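Local coordinates for periplasmic cell division protein (SufI) (Aquifex aeolicus, PDB 6SYY) that is the multicopper oxidase McoA, which probably oxidises its substrates at a set of bound copper ions and has a methionine-rich loop that takes part in catalysis, at residues A[243-248]-A[310-315]; A[201-206]-A[364-369]; A[262-265]-A[270-273]; A[231-234]-A[238-241]; A[192-197]-A[247-252]. One frame throughout, in Å; residues are numbered along the deposited sequence.

Interaction 1 of 5, residues A[243-248]-A[310-315]; sequences VERKIY and ASVNDV
R245 reaches across to the loop 310-315 and takes hold of the carbonyl oxygen of A310. The tight part of the contact is this one bond: NE donates to A310 O over 3.0 Å, with a somewhat bent N-H...O angle of 147°. The acceptor lies in the guanidinium plane, at its edge, and NE sits nearly along the C=O axis. The chain bends at chi3 (68°), which turns the guanidinium back so that its edge faces the loop. Just below, the packing is looser: CD of R245 touches CG2 of V312 at 4.1 Å, the two side chains crossing at about a right angle on a partly exposed flank. V312 is the second residue of a type II turn from S311 to D314, braced by S311 N donating to D314 OD2 at 2.8 Å, and here S311 and N313 face solvent. On the strand side, R245 is the centre of an inverse gamma turn linking strands 239-244 and 247-254. The other guanidinium nitrogens are engaged as well, NH1 in a salt bridge with D371 and NH2 with R308 O. A leucine here would probably leave the A310 carbonyl and the D371 carboxylate without their mate. One guanidinium thus ties two backbone carbonyls and a carboxylate together where three chain segments converge.

Interaction 2 of 5, residues A[201-206]-A[364-369]; sequences IPLIIQ and MEFRVT
Inside a cupredoxin-like beta-sandwich domain of this multicopper oxidase, L203 of strand 200-208 points across the core at M364 and F366 of strand 361-370. These strands are not neighbours in a sheet; they meet through side chains alone. The contact is apolar and buried, carried by the two methyls of a single leucine. CD2 of L203 touches the sulfur of M364, SD, at 4.1 Å, and the two side chains cross at about a right angle. M364 gets there by setting CG anti to its backbone N (chi1 -171°) and staying extended beyond, which carries SD away from its own strand into the interior. The other methyl, CD1, comes to the edge of the F366 ring, near its plane, with CZ the closest ring atom at 4.5 Å. That is a loose approach, and the ring has aromatic company besides, meeting F250 and F307 with planes turned by about 50° in each case. M364 also packs on L318, P239 and M241, so the leucine wedges into a core supplied by several strands. Along 364-369 the side chains alternate: M364, F366 and V368 are buried, while E365 and R367 are partly exposed. There NE of R367 donates to E365 OE2 over 2.7 Å, an almost straight bond lying in the guanidinium plane.

Interaction 3 of 5, residues A[262-265]-A[270-273]; sequences RLAL and QRMR
R271 leans back along strand 261-267, and its side chain can be followed atom by atom against A264 and L265. CB lies 4.1 Å from L265 O. From CG to NE the chain runs extended, bringing NE to 4.4 Å from the methyl CB of A264. At the tip, that same methyl sits over one face of the guanidinium, offset toward the rim. The tip is held from beyond the two segments: NH1 forms a salt bridge with E292, and the group makes a cation-pi contact with F321. The backbone joint is made one residue on, where M272 N donates to L265 O over 2.7 Å, nearly straight at 165°. CA of R271 adds a CA-H...O contact to the same oxygen at 3.4 Å. On the buried side, the CB atoms of L265 and M272 pack 4.1 Å apart, and the M272 side chain then turns away to rest on I316. L265 N does not bond directly to M272 O; a water bridges them, accepting from L265 N at 2.8 Å and lying 2.6 Å from M272 O. One direct bond followed by a water-bridged one marks a locally opened antiparallel pairing, here near the turn of the beta hairpin formed by strands 261-267 and 270-279.

Interaction 4 of 5, residues A[231-234]-A[238-241]; sequences ILVN and NPYM
The pyrrolidine ring of P239 is the group that meets V233, and it does so by its puckered corner: CG lies 3.8 Å from the valine methyl CG2. The same CG is 4.0 Å from CB of V233, so the ring corner rests against the branch point as well as the methyl, and the two side chains cross at about a right angle. V233 carries CG1 anti to the backbone N (chi1 -172°), which leaves CG2, beside that N, as the methyl turned to the proline. Of the flat groups proper, the Y240 ring serves R367 in a cation-pi contact, and the amide of N238 bonds through ND2 to L44 O. The N234 amide is gripped more fully: OD1 accepts from I204 N, while ND2 donates to the carbonyls of P202 and N50. Both asparagines have positive phi, as suits residues at the bends that reverse the chain here. Strand 230-233 runs antiparallel to strand 200-208, whereas strand 239-244 lies parallel to strands 47-48 and 361-370. The V233-P239 contact therefore sits where the chain leaves one set of strands for the other, with V233 also touching L203 and V363, and P239 facing the core.

Interaction 5 of 5, residues A[192-197]-A[247-252]; sequences LDLEYG and IYRFRI
L192 and L194, where the chain passes from helix 183-192 into the loop before strand 200-208, pack at right angles on I247 and R249 of strand 247-254, closing one flank of the cupredoxin-like domain. Both leucines point toward the strand, and the two residues they meet, two apart in sequence and so on the same face of the strand, point back at them. In the first pair, CD2 of L192 touches CD1 of I247 at 3.9 Å, methyl to methyl, each chain end crossing the other. D193, with positive phi, then breaks the helical path and lets L194 return to the same strand. The second pair is less symmetrical. R249 puts CG anti to its backbone N (chi1 171°) and runs extended to NE, while L194 comes across it. CD1 of L194 meets CD of R249 at 3.8 Å and lies near the guanidinium plane, at its edge, 4.0 Å from NH1. The buried charge is answered by salt bridges from NH1 to E185 and from NH2 to D302. R251, bridged to D200, shares this acid-lined setting. Its guanidinium lies almost parallel to that of R249, with R251 NH2 placed 3.2 Å above the R249 plane, over its centre.

How the interactions relate
From the N terminus, 192-197 opens interaction 5 and 201-206 opens interaction 2. The short loop of interaction 4 closes next, between 231-234 and 238-241, within the spans of both. At 243-248 interaction 1 begins, and its strand overlaps the one on which interaction 5 closes, sharing I247 and Y248. The hairpin of interaction 3 follows, contained in the span of interaction 1, which closes at 310-315. Interaction 2 comes last, at 364-369, so it encloses interactions 1, 3 and 4 and crosses interaction 5. Strand bonds such as L203 N to R251 O (2.9 Å) link interactions 2 and 5, and together the five tie loops and strands of one cupredoxin-like domain, some in its core and others on its flanks.

Interaction 1 of 5, residues A[243-248]-A[310-315]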
# COMPACT_ATOMS: atom_id res chain seq x y z
N VAL A 243 24.27 -6.02 -4.35
CA VAL A 243 23.58 -6.73 -5.42
C VAL A 243 24.61 -7.31 -6.37
O VAL A 243 25.77 -6.89 -6.40
CB VAL A 243 22.60 -5.82 -6.20
CG1 VAL A 243 21.58 -5.20 -5.25
CG2 VAL A 243 23.36 -4.74 -6.94
N GLU A 244 24.18 -8.29 -7.15
CA GLU A 244 24.97 -8.85 -8.23
C GLU A 244 24.44 -8.33 -9.57
O GLU A 244 23.37 -7.73 -9.64
CB GLU A 244 24.93 -10.38 -8.18
CG GLU A 244 24.99 -10.93 -6.76
CD GLU A 244 24.91 -12.44 -6.71
OE1 GLU A 244 25.11 -13.08 -7.77
OE2 GLU A 244 24.63 -12.99 -5.63
N ARG A 245 25.21 -8.57 -10.63
CA ARG A 245 24.77 -8.19 -11.97
C ARG A 245 23.67 -9.16 -12.39
O ARG A 245 23.89 -10.16 -13.08
CB ARG A 245 25.95 -8.17 -12.95
CG ARG A 245 26.91 -7.01 -12.71
CD ARG A 245 27.97 -6.89 -13.80
NE ARG A 245 27.40 -6.49 -15.09
CZ ARG A 245 27.30 -7.29 -16.15
NH1 ARG A 245 27.74 -8.54 -16.08
NH2 ARG A 245 26.78 -6.84 -17.28
N LYS A 246 22.46 -8.87 -11.93
CA LYS A 246 21.31 -9.73 -12.14
C LYS A 246 20.07 -8.85 -12.25
O LYS A 246 20.12 -7.64 -12.01
CB LYS A 246 21.13 -10.75 -10.99
CG LYS A 246 22.22 -11.81 -10.91
CD LYS A 246 21.80 -13.00 -10.04
CE LYS A 246 21.90 -12.68 -8.56
NZ LYS A 246 21.59 -13.88 -7.72
N ILE A 247 18.96 -9.46 -12.64
CA ILE A 247 17.66 -8.80 -12.52
C ILE A 247 17.14 -8.99 -11.11
O ILE A 247 17.10 -10.12 -10.60
CB ILE A 247 16.67 -9.35 -13.55
CG1 ILE A 247 17.10 -8.97 -14.97
CG2 ILE A 247 15.25 -8.86 -13.23
CD1 ILE A 247 16.33 -9.68 -16.07
N TYR A 248 16.77 -7.89 -10.46
CA TYR A 248 16.14 -7.91 -9.15
C TYR A 248 14.71 -7.42 -9.27
O TYR A 248 14.42 -6.48 -10.02
CB TYR A 248 16.89 -7.05 -8.14
CG TYR A 248 18.14 -7.68 -7.59
CD1 TYR A 248 19.27 -7.82 -8.39
CD2 TYR A 248 18.21 -8.12 -6.28
CE1 TYR A 248 20.43 -8.40 -7.89
CE2 TYR A 248 19.36 -8.70 -5.77
CZ TYR A 248 20.47 -8.83 -6.59
OH TYR A 248 21.62 -9.41 -6.10
N ALA A 310 24.85 -2.15 -14.89
CA ALA A 310 25.92 -1.56 -14.11
C ALA A 310 27.17 -2.43 -14.16
O ALA A 310 27.13 -3.61 -14.51
CB ALA A 310 25.46 -1.37 -12.66
N SER A 311 28.29 -1.82 -13.81
CA SER A 311 29.56 -2.52 -13.70
C SER A 311 29.82 -2.88 -12.24
O SER A 311 29.30 -2.23 -11.33
CB SER A 311 30.71 -1.67 -14.23
OG SER A 311 30.42 -1.21 -15.54
N VAL A 312 30.61 -3.93 -12.04
CA VAL A 312 31.05 -4.24 -10.69
C VAL A 312 31.74 -3.01 -10.11
O VAL A 312 32.50 -2.32 -10.80
CB VAL A 312 31.98 -5.47 -10.69
CG1 VAL A 312 32.48 -5.77 -9.29
CG2 VAL A 312 31.24 -6.67 -11.27
N ASN A 313 31.44 -2.72 -8.84
CA ASN A 313 31.88 -1.58 -8.03
C ASN A 313 31.02 -0.35 -8.25
O ASN A 313 31.28 0.68 -7.61
CB ASN A 313 33.36 -1.20 -8.24
CG ASN A 313 34.30 -2.31 -7.85
OD1 ASN A 313 34.00 -3.11 -6.96
ND2 ASN A 313 35.46 -2.36 -8.50
N ASP A 314 30.01 -0.40 -9.12
CA ASP A 314 29.10 0.72 -9.23
C ASP A 314 28.23 0.83 -7.98
O ASP A 314 27.89 -0.16 -7.34
CB ASP A 314 28.21 0.58 -10.46
CG ASP A 314 28.94 0.91 -11.75
OD1 ASP A 314 30.13 1.30 -11.68
OD2 ASP A 314 28.34 0.77 -12.83
N VAL A 315 27.88 2.07 -7.64
CA VAL A 315 26.88 2.35 -6.61
C VAL A 315 25.70 3.03 -7.28
O VAL A 315 25.87 4.02 -8.01
CB VAL A 315 27.46 3.21 -5.47
CG1 VAL A 315 28.39 2.36 -4.62
CG2 VAL A 315 28.20 4.42 -6.02

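Interaction 2 of 5, residues A[201-206]-A[364-369]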
# COMPACT_ATOMS: atom_id res chain seq x y z
N ILE A 201 12.84 -8.64 -3.50
CA ILE A 201 13.14 -7.87 -2.30
C ILE A 201 12.00 -6.91 -2.00
O ILE A 201 11.64 -6.08 -2.84
CB ILE A 201 14.46 -7.09 -2.45
CG1 ILE A 201 15.60 -8.03 -2.85
CG2 ILE A 201 14.77 -6.32 -1.17
CD1 ILE A 201 15.91 -9.11 -1.84
N PRO A 202 11.40 -6.96 -0.81
CA PRO A 202 10.44 -5.92 -0.42
C PRO A 202 11.15 -4.64 -0.04
O PRO A 202 12.21 -4.65 0.58
CB PRO A 202 9.72 -6.53 0.79
CG PRO A 202 10.73 -7.44 1.39
CD PRO A 202 11.55 -7.98 0.24
N LEU A 203 10.55 -3.51 -0.42
CA LEU A 203 11.05 -2.19 -0.03
C LEU A 203 9.87 -1.42 0.55
O LEU A 203 9.15 -0.71 -0.16
CB LEU A 203 11.69 -1.46 -1.21
CG LEU A 203 12.88 -2.13 -1.92
CD1 LEU A 203 13.39 -1.23 -3.02
CD2 LEU A 203 14.00 -2.47 -0.95
N ILE A 204 9.65 -1.58 1.86
CA ILE A 204 8.60 -0.87 2.57
C ILE A 204 9.19 0.48 2.98
O ILE A 204 9.93 0.58 3.95
CB ILE A 204 8.09 -1.67 3.77
CG1 ILE A 204 7.52 -3.01 3.29
CG2 ILE A 204 7.06 -0.86 4.55
CD1 ILE A 204 7.53 -4.10 4.33
N ILE A 205 8.86 1.52 2.22
CA ILE A 205 9.46 2.84 2.41
C ILE A 205 8.59 3.66 3.35
O ILE A 205 7.38 3.81 3.13
CB ILE A 205 9.66 3.56 1.07
CG1 ILE A 205 10.44 2.67 0.10
CG2 ILE A 205 10.39 4.88 1.28
CD1 ILE A 205 10.71 3.32 -1.23
N GLN A 206 9.20 4.19 4.40
CA GLN A 206 8.51 4.94 5.43
C GLN A 206 9.40 6.08 5.89
O GLN A 206 10.63 5.94 5.94
CB GLN A 206 8.16 4.05 6.63
CG GLN A 206 7.32 2.84 6.30
CD GLN A 206 6.98 2.04 7.53
OE1 GLN A 206 5.82 2.00 7.97
NE2 GLN A 206 7.98 1.39 8.12
N MET A 364 18.01 5.05 -0.65
CA MET A 364 18.74 3.81 -0.46
C MET A 364 19.86 3.73 -1.49
O MET A 364 19.80 4.34 -2.56
CB MET A 364 17.79 2.61 -0.58
CG MET A 364 18.38 1.29 -0.19
SD MET A 364 17.22 -0.02 -0.54
CE MET A 364 18.33 -1.42 -0.53
N GLU A 365 20.89 2.95 -1.15
CA GLU A 365 22.06 2.77 -1.99
C GLU A 365 22.24 1.30 -2.31
O GLU A 365 22.21 0.45 -1.41
CB GLU A 365 23.31 3.33 -1.31
CG GLU A 365 24.62 2.73 -1.79
CD GLU A 365 25.79 3.16 -0.94
OE1 GLU A 365 25.85 4.36 -0.58
OE2 GLU A 365 26.65 2.31 -0.61
N PHE A 366 22.41 0.99 -3.60
CA PHE A 366 22.73 -0.35 -4.05
C PHE A 366 24.19 -0.39 -4.49
O PHE A 366 24.65 0.49 -5.22
CB PHE A 366 21.83 -0.78 -5.21
CG PHE A 366 20.39 -0.91 -4.84
CD1 PHE A 366 19.93 -2.07 -4.23
CD2 PHE A 366 19.50 0.11 -5.10
CE1 PHE A 366 18.60 -2.19 -3.88
CE2 PHE A 366 18.17 -0.01 -4.75
CZ PHE A 366 17.72 -1.16 -4.14
N ARG A 367 24.90 -1.42 -4.05
CA ARG A 367 26.31 -1.61 -4.38
C ARG A 367 26.42 -2.88 -5.21
O ARG A 367 26.19 -3.98 -4.70
CB ARG A 367 27.17 -1.70 -3.12
CG ARG A 367 26.87 -0.63 -2.08
CD ARG A 367 27.14 -1.18 -0.69
NE ARG A 367 27.30 -0.13 0.31
CZ ARG A 367 27.79 -0.35 1.53
NH1 ARG A 367 28.15 -1.57 1.88
NH2 ARG A 367 27.91 0.66 2.39
N VAL A 368 26.75 -2.72 -6.49
CA VAL A 368 26.98 -3.85 -7.38
C VAL A 368 28.34 -4.45 -7.05
O VAL A 368 29.37 -4.01 -7.58
CB VAL A 368 26.89 -3.42 -8.85
CG1 VAL A 368 27.02 -4.62 -9.77
CG2 VAL A 368 25.58 -2.70 -9.10
N THR A 369 28.36 -5.44 -6.16
CA THR A 369 29.61 -5.95 -5.61
C THR A 369 30.13 -7.20 -6.31
O THR A 369 31.32 -7.51 -6.19
CB THR A 369 29.45 -6.25 -4.11
OG1 THR A 369 28.32 -7.10 -3.91
CG2 THR A 369 29.25 -4.96 -3.33

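Interaction 3 of 5, residues A[262-265]-A[270-273]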
# COMPACT_ATOMS: atom_id res chain seq x y z
N ARG A 262 8.86 10.21 -5.43
CA ARG A 262 9.17 10.15 -6.85
C ARG A 262 10.55 9.51 -6.95
O ARG A 262 11.57 10.18 -6.72
CB ARG A 262 9.13 11.55 -7.48
CG ARG A 262 9.27 11.55 -9.00
CD ARG A 262 9.15 12.96 -9.59
NE ARG A 262 7.80 13.53 -9.45
CZ ARG A 262 6.80 13.32 -10.30
NH1 ARG A 262 6.98 12.54 -11.36
NH2 ARG A 262 5.62 13.88 -10.09
N LEU A 263 10.59 8.22 -7.26
CA LEU A 263 11.80 7.41 -7.12
C LEU A 263 12.50 7.22 -8.46
O LEU A 263 11.86 6.87 -9.46
CB LEU A 263 11.46 6.05 -6.53
CG LEU A 263 10.71 6.08 -5.20
CD1 LEU A 263 10.35 4.68 -4.80
CD2 LEU A 263 11.55 6.76 -4.13
N ALA A 264 13.82 7.42 -8.47
CA ALA A 264 14.66 7.13 -9.62
C ALA A 264 15.89 6.37 -9.15
O ALA A 264 16.20 6.32 -7.96
CB ALA A 264 15.08 8.40 -10.37
N LEU A 265 16.59 5.75 -10.10
CA LEU A 265 17.84 5.04 -9.85
C LEU A 265 18.97 5.79 -10.54
O LEU A 265 19.02 5.84 -11.77
CB LEU A 265 17.75 3.59 -10.34
CG LEU A 265 16.81 2.72 -9.50
CD1 LEU A 265 16.52 1.40 -10.20
CD2 LEU A 265 17.42 2.48 -8.13
N GLN A 270 23.73 9.57 -15.10
CA GLN A 270 22.49 9.21 -15.75
C GLN A 270 21.50 8.54 -14.79
O GLN A 270 21.86 8.07 -13.71
CB GLN A 270 22.77 8.30 -16.94
CG GLN A 270 23.58 8.97 -18.05
CD GLN A 270 24.12 7.99 -19.07
OE1 GLN A 270 23.94 6.78 -18.94
NE2 GLN A 270 24.79 8.50 -20.09
N ARG A 271 20.24 8.53 -15.20
CA ARG A 271 19.19 7.74 -14.56
C ARG A 271 19.16 6.36 -15.20
O ARG A 271 19.08 6.25 -16.43
CB ARG A 271 17.82 8.41 -14.71
CG ARG A 271 17.66 9.77 -14.06
CD ARG A 271 16.21 10.21 -14.18
NE ARG A 271 15.91 11.41 -13.40
CZ ARG A 271 14.68 11.80 -13.10
NH1 ARG A 271 13.64 11.08 -13.51
NH2 ARG A 271 14.47 12.90 -12.39
N MET A 272 19.22 5.33 -14.38
CA MET A 272 19.15 3.97 -14.90
C MET A 272 17.71 3.61 -15.27
O MET A 272 16.75 4.07 -14.64
CB MET A 272 19.69 2.97 -13.87
CG MET A 272 19.71 1.53 -14.36
SD MET A 272 20.48 0.44 -13.17
CE MET A 272 22.08 1.20 -13.06
N ARG A 273 17.56 2.80 -16.31
CA ARG A 273 16.25 2.30 -16.68
C ARG A 273 15.82 1.17 -15.75
O ARG A 273 16.64 0.46 -15.15
CB ARG A 273 16.25 1.80 -18.12
CG ARG A 273 17.27 0.71 -18.46
CD ARG A 273 16.73 -0.13 -19.61
NE ARG A 273 17.73 -0.87 -20.39
CZ ARG A 273 18.43 -1.90 -19.93
NH1 ARG A 273 18.29 -2.30 -18.68
NH2 ARG A 273 19.29 -2.52 -20.72
O HOH W 1 16.06 5.84 -12.85

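Interaction 4 of 5, residues A[231-234]-A[238-241]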
# COMPACT_ATOMS: atom_id res chain seq x y z
N ILE A 231 14.30 8.76 6.56
CA ILE A 231 13.74 7.79 5.63
C ILE A 231 14.19 6.39 6.03
O ILE A 231 15.37 6.17 6.33
CB ILE A 231 14.16 8.11 4.18
CG1 ILE A 231 13.84 9.56 3.86
CG2 ILE A 231 13.43 7.19 3.21
CD1 ILE A 231 12.35 9.89 3.93
N LEU A 232 13.25 5.45 6.03
CA LEU A 232 13.52 4.07 6.40
C LEU A 232 13.02 3.15 5.30
O LEU A 232 12.02 3.43 4.63
CB LEU A 232 12.84 3.69 7.72
CG LEU A 232 13.32 4.34 9.03
CD1 LEU A 232 12.82 5.76 9.16
CD2 LEU A 232 12.86 3.51 10.21
N VAL A 233 13.74 2.05 5.10
CA VAL A 233 13.30 0.96 4.24
C VAL A 233 13.31 -0.30 5.08
O VAL A 233 14.37 -0.70 5.59
CB VAL A 233 14.19 0.81 3.00
CG1 VAL A 233 13.58 -0.19 2.04
CG2 VAL A 233 14.41 2.15 2.31
N ASN A 234 12.14 -0.91 5.25
CA ASN A 234 12.00 -2.08 6.11
C ASN A 234 12.53 -1.79 7.51
O ASN A 234 13.21 -2.61 8.12
CB ASN A 234 12.69 -3.29 5.50
CG ASN A 234 12.27 -3.53 4.08
OD1 ASN A 234 11.20 -3.10 3.66
ND2 ASN A 234 13.11 -4.23 3.31
N ASN A 238 19.05 4.84 6.55
CA ASN A 238 20.21 5.02 5.68
C ASN A 238 20.72 3.67 5.16
O ASN A 238 21.86 3.29 5.42
CB ASN A 238 21.31 5.76 6.42
CG ASN A 238 22.43 6.23 5.50
OD1 ASN A 238 22.24 6.35 4.29
ND2 ASN A 238 23.60 6.49 6.07
N PRO A 239 19.90 2.92 4.43
CA PRO A 239 20.25 1.54 4.11
C PRO A 239 21.09 1.38 2.85
O PRO A 239 21.11 2.22 1.95
CB PRO A 239 18.87 0.87 3.94
CG PRO A 239 17.99 1.96 3.45
CD PRO A 239 18.53 3.26 3.99
N TYR A 240 21.80 0.26 2.81
CA TYR A 240 22.48 -0.21 1.62
C TYR A 240 22.13 -1.68 1.40
O TYR A 240 21.75 -2.39 2.34
CB TYR A 240 24.02 -0.06 1.72
CG TYR A 240 24.70 -1.01 2.70
CD1 TYR A 240 25.04 -2.31 2.34
CD2 TYR A 240 25.02 -0.59 3.99
CE1 TYR A 240 25.66 -3.18 3.23
CE2 TYR A 240 25.65 -1.45 4.89
CZ TYR A 240 25.96 -2.74 4.51
OH TYR A 240 26.58 -3.59 5.40
N MET A 241 22.29 -2.13 0.16
CA MET A 241 22.21 -3.55 -0.14
C MET A 241 23.21 -3.88 -1.23
O MET A 241 23.30 -3.16 -2.23
CB MET A 241 20.80 -3.95 -0.59
CG MET A 241 20.67 -5.41 -1.04
SD MET A 241 18.98 -5.90 -1.43
CE MET A 241 19.26 -7.50 -2.17

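Interaction 5 of 5, residues A[192-197]-A[247-252]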
# COMPACT_ATOMS: atom_id res chain seq x y z
N LEU A 192 12.70 -15.70 -14.27
CA LEU A 192 13.76 -14.87 -13.73
C LEU A 192 14.47 -15.47 -12.53
O LEU A 192 15.32 -14.80 -11.94
CB LEU A 192 13.21 -13.49 -13.36
CG LEU A 192 12.53 -12.73 -14.50
CD1 LEU A 192 11.87 -11.45 -14.00
CD2 LEU A 192 13.54 -12.43 -15.59
N ASP A 193 14.16 -16.72 -12.16
CA ASP A 193 14.79 -17.37 -11.01
C ASP A 193 14.63 -16.53 -9.75
O ASP A 193 15.55 -16.40 -8.94
CB ASP A 193 16.27 -17.66 -11.29
CG ASP A 193 16.84 -18.71 -10.36
OD1 ASP A 193 16.06 -19.36 -9.64
OD2 ASP A 193 18.08 -18.88 -10.35
N LEU A 194 13.44 -15.93 -9.58
CA LEU A 194 13.19 -15.10 -8.42
C LEU A 194 13.11 -15.94 -7.15
O LEU A 194 12.68 -17.10 -7.17
CB LEU A 194 11.89 -14.31 -8.60
CG LEU A 194 11.83 -13.36 -9.80
CD1 LEU A 194 10.49 -12.61 -9.84
CD2 LEU A 194 13.00 -12.39 -9.79
N GLU A 195 13.55 -15.35 -6.05
CA GLU A 195 13.47 -15.98 -4.74
C GLU A 195 13.38 -14.88 -3.69
O GLU A 195 14.19 -13.94 -3.72
CB GLU A 195 14.69 -16.87 -4.47
CG GLU A 195 14.71 -17.46 -3.06
CD GLU A 195 15.86 -18.43 -2.85
OE1 GLU A 195 16.56 -18.77 -3.83
OE2 GLU A 195 16.07 -18.84 -1.69
N TYR A 196 12.40 -14.98 -2.81
CA TYR A 196 12.22 -13.98 -1.77
C TYR A 196 13.50 -13.83 -0.95
O TYR A 196 14.15 -14.81 -0.59
CB TYR A 196 11.05 -14.34 -0.85
CG TYR A 196 10.96 -13.40 0.33
CD1 TYR A 196 10.38 -12.14 0.20
CD2 TYR A 196 11.49 -13.75 1.57
CE1 TYR A 196 10.32 -11.27 1.26
CE2 TYR A 196 11.43 -12.88 2.64
CZ TYR A 196 10.84 -11.64 2.48
OH TYR A 196 10.77 -10.76 3.54
N GLY A 197 13.87 -12.58 -0.66
CA GLY A 197 15.08 -12.29 0.08
C GLY A 197 16.37 -12.41 -0.70
O GLY A 197 17.42 -11.98 -0.19
N ILE A 247 18.96 -9.46 -12.64
CA ILE A 247 17.66 -8.80 -12.52
C ILE A 247 17.14 -8.99 -11.11
O ILE A 247 17.10 -10.12 -10.60
CB ILE A 247 16.67 -9.35 -13.55
CG1 ILE A 247 17.10 -8.97 -14.97
CG2 ILE A 247 15.25 -8.86 -13.23
CD1 ILE A 247 16.33 -9.68 -16.07
N TYR A 248 16.77 -7.89 -10.46
CA TYR A 248 16.14 -7.91 -9.15
C TYR A 248 14.71 -7.42 -9.27
O TYR A 248 14.42 -6.48 -10.02
CB TYR A 248 16.89 -7.05 -8.14
CG TYR A 248 18.14 -7.68 -7.59
CD1 TYR A 248 19.27 -7.82 -8.39
CD2 TYR A 248 18.21 -8.12 -6.28
CE1 TYR A 248 20.43 -8.40 -7.89
CE2 TYR A 248 19.36 -8.70 -5.77
CZ TYR A 248 20.47 -8.83 -6.59
OH TYR A 248 21.62 -9.41 -6.10
N ARG A 249 13.81 -8.06 -8.54
CA ARG A 249 12.45 -7.57 -8.38
C ARG A 249 12.35 -6.87 -7.03
O ARG A 249 12.70 -7.45 -6.00
CB ARG A 249 11.44 -8.70 -8.46
CG ARG A 249 10.03 -8.29 -8.09
CD ARG A 249 9.09 -9.45 -8.24
NE ARG A 249 7.69 -9.04 -8.16
CZ ARG A 249 6.68 -9.82 -8.52
NH1 ARG A 249 6.92 -11.04 -8.99
NH2 ARG A 249 5.43 -9.39 -8.41
N PHE A 250 11.88 -5.62 -7.04
CA PHE A 250 11.63 -4.88 -5.81
C PHE A 250 10.14 -4.58 -5.71
O PHE A 250 9.55 -4.00 -6.63
CB PHE A 250 12.45 -3.59 -5.77
CG PHE A 250 13.93 -3.83 -5.80
CD1 PHE A 250 14.60 -4.30 -4.68
CD2 PHE A 250 14.66 -3.58 -6.96
CE1 PHE A 250 15.96 -4.53 -4.71
CE2 PHE A 250 16.02 -3.80 -6.99
CZ PHE A 250 16.67 -4.28 -5.87
N ARG A 251 9.54 -4.98 -4.60
CA ARG A 251 8.14 -4.70 -4.29
C ARG A 251 8.11 -3.45 -3.42
O ARG A 251 8.29 -3.53 -2.20
CB ARG A 251 7.49 -5.88 -3.60
CG ARG A 251 7.46 -7.13 -4.45
CD ARG A 251 6.99 -8.31 -3.65
NE ARG A 251 7.11 -9.55 -4.41
CZ ARG A 251 6.11 -10.14 -5.04
NH1 ARG A 251 4.89 -9.62 -4.99
NH2 ARG A 251 6.32 -11.26 -5.71
N ILE A 252 7.91 -2.30 -4.05
CA ILE A 252 7.94 -1.04 -3.33
C ILE A 252 6.57 -0.79 -2.73
O ILE A 252 5.56 -0.76 -3.43
CB ILE A 252 8.36 0.11 -4.26
CG1 ILE A 252 9.75 -0.16 -4.84
CG2 ILE A 252 8.33 1.43 -3.49
CD1 ILE A 252 10.14 0.77 -5.95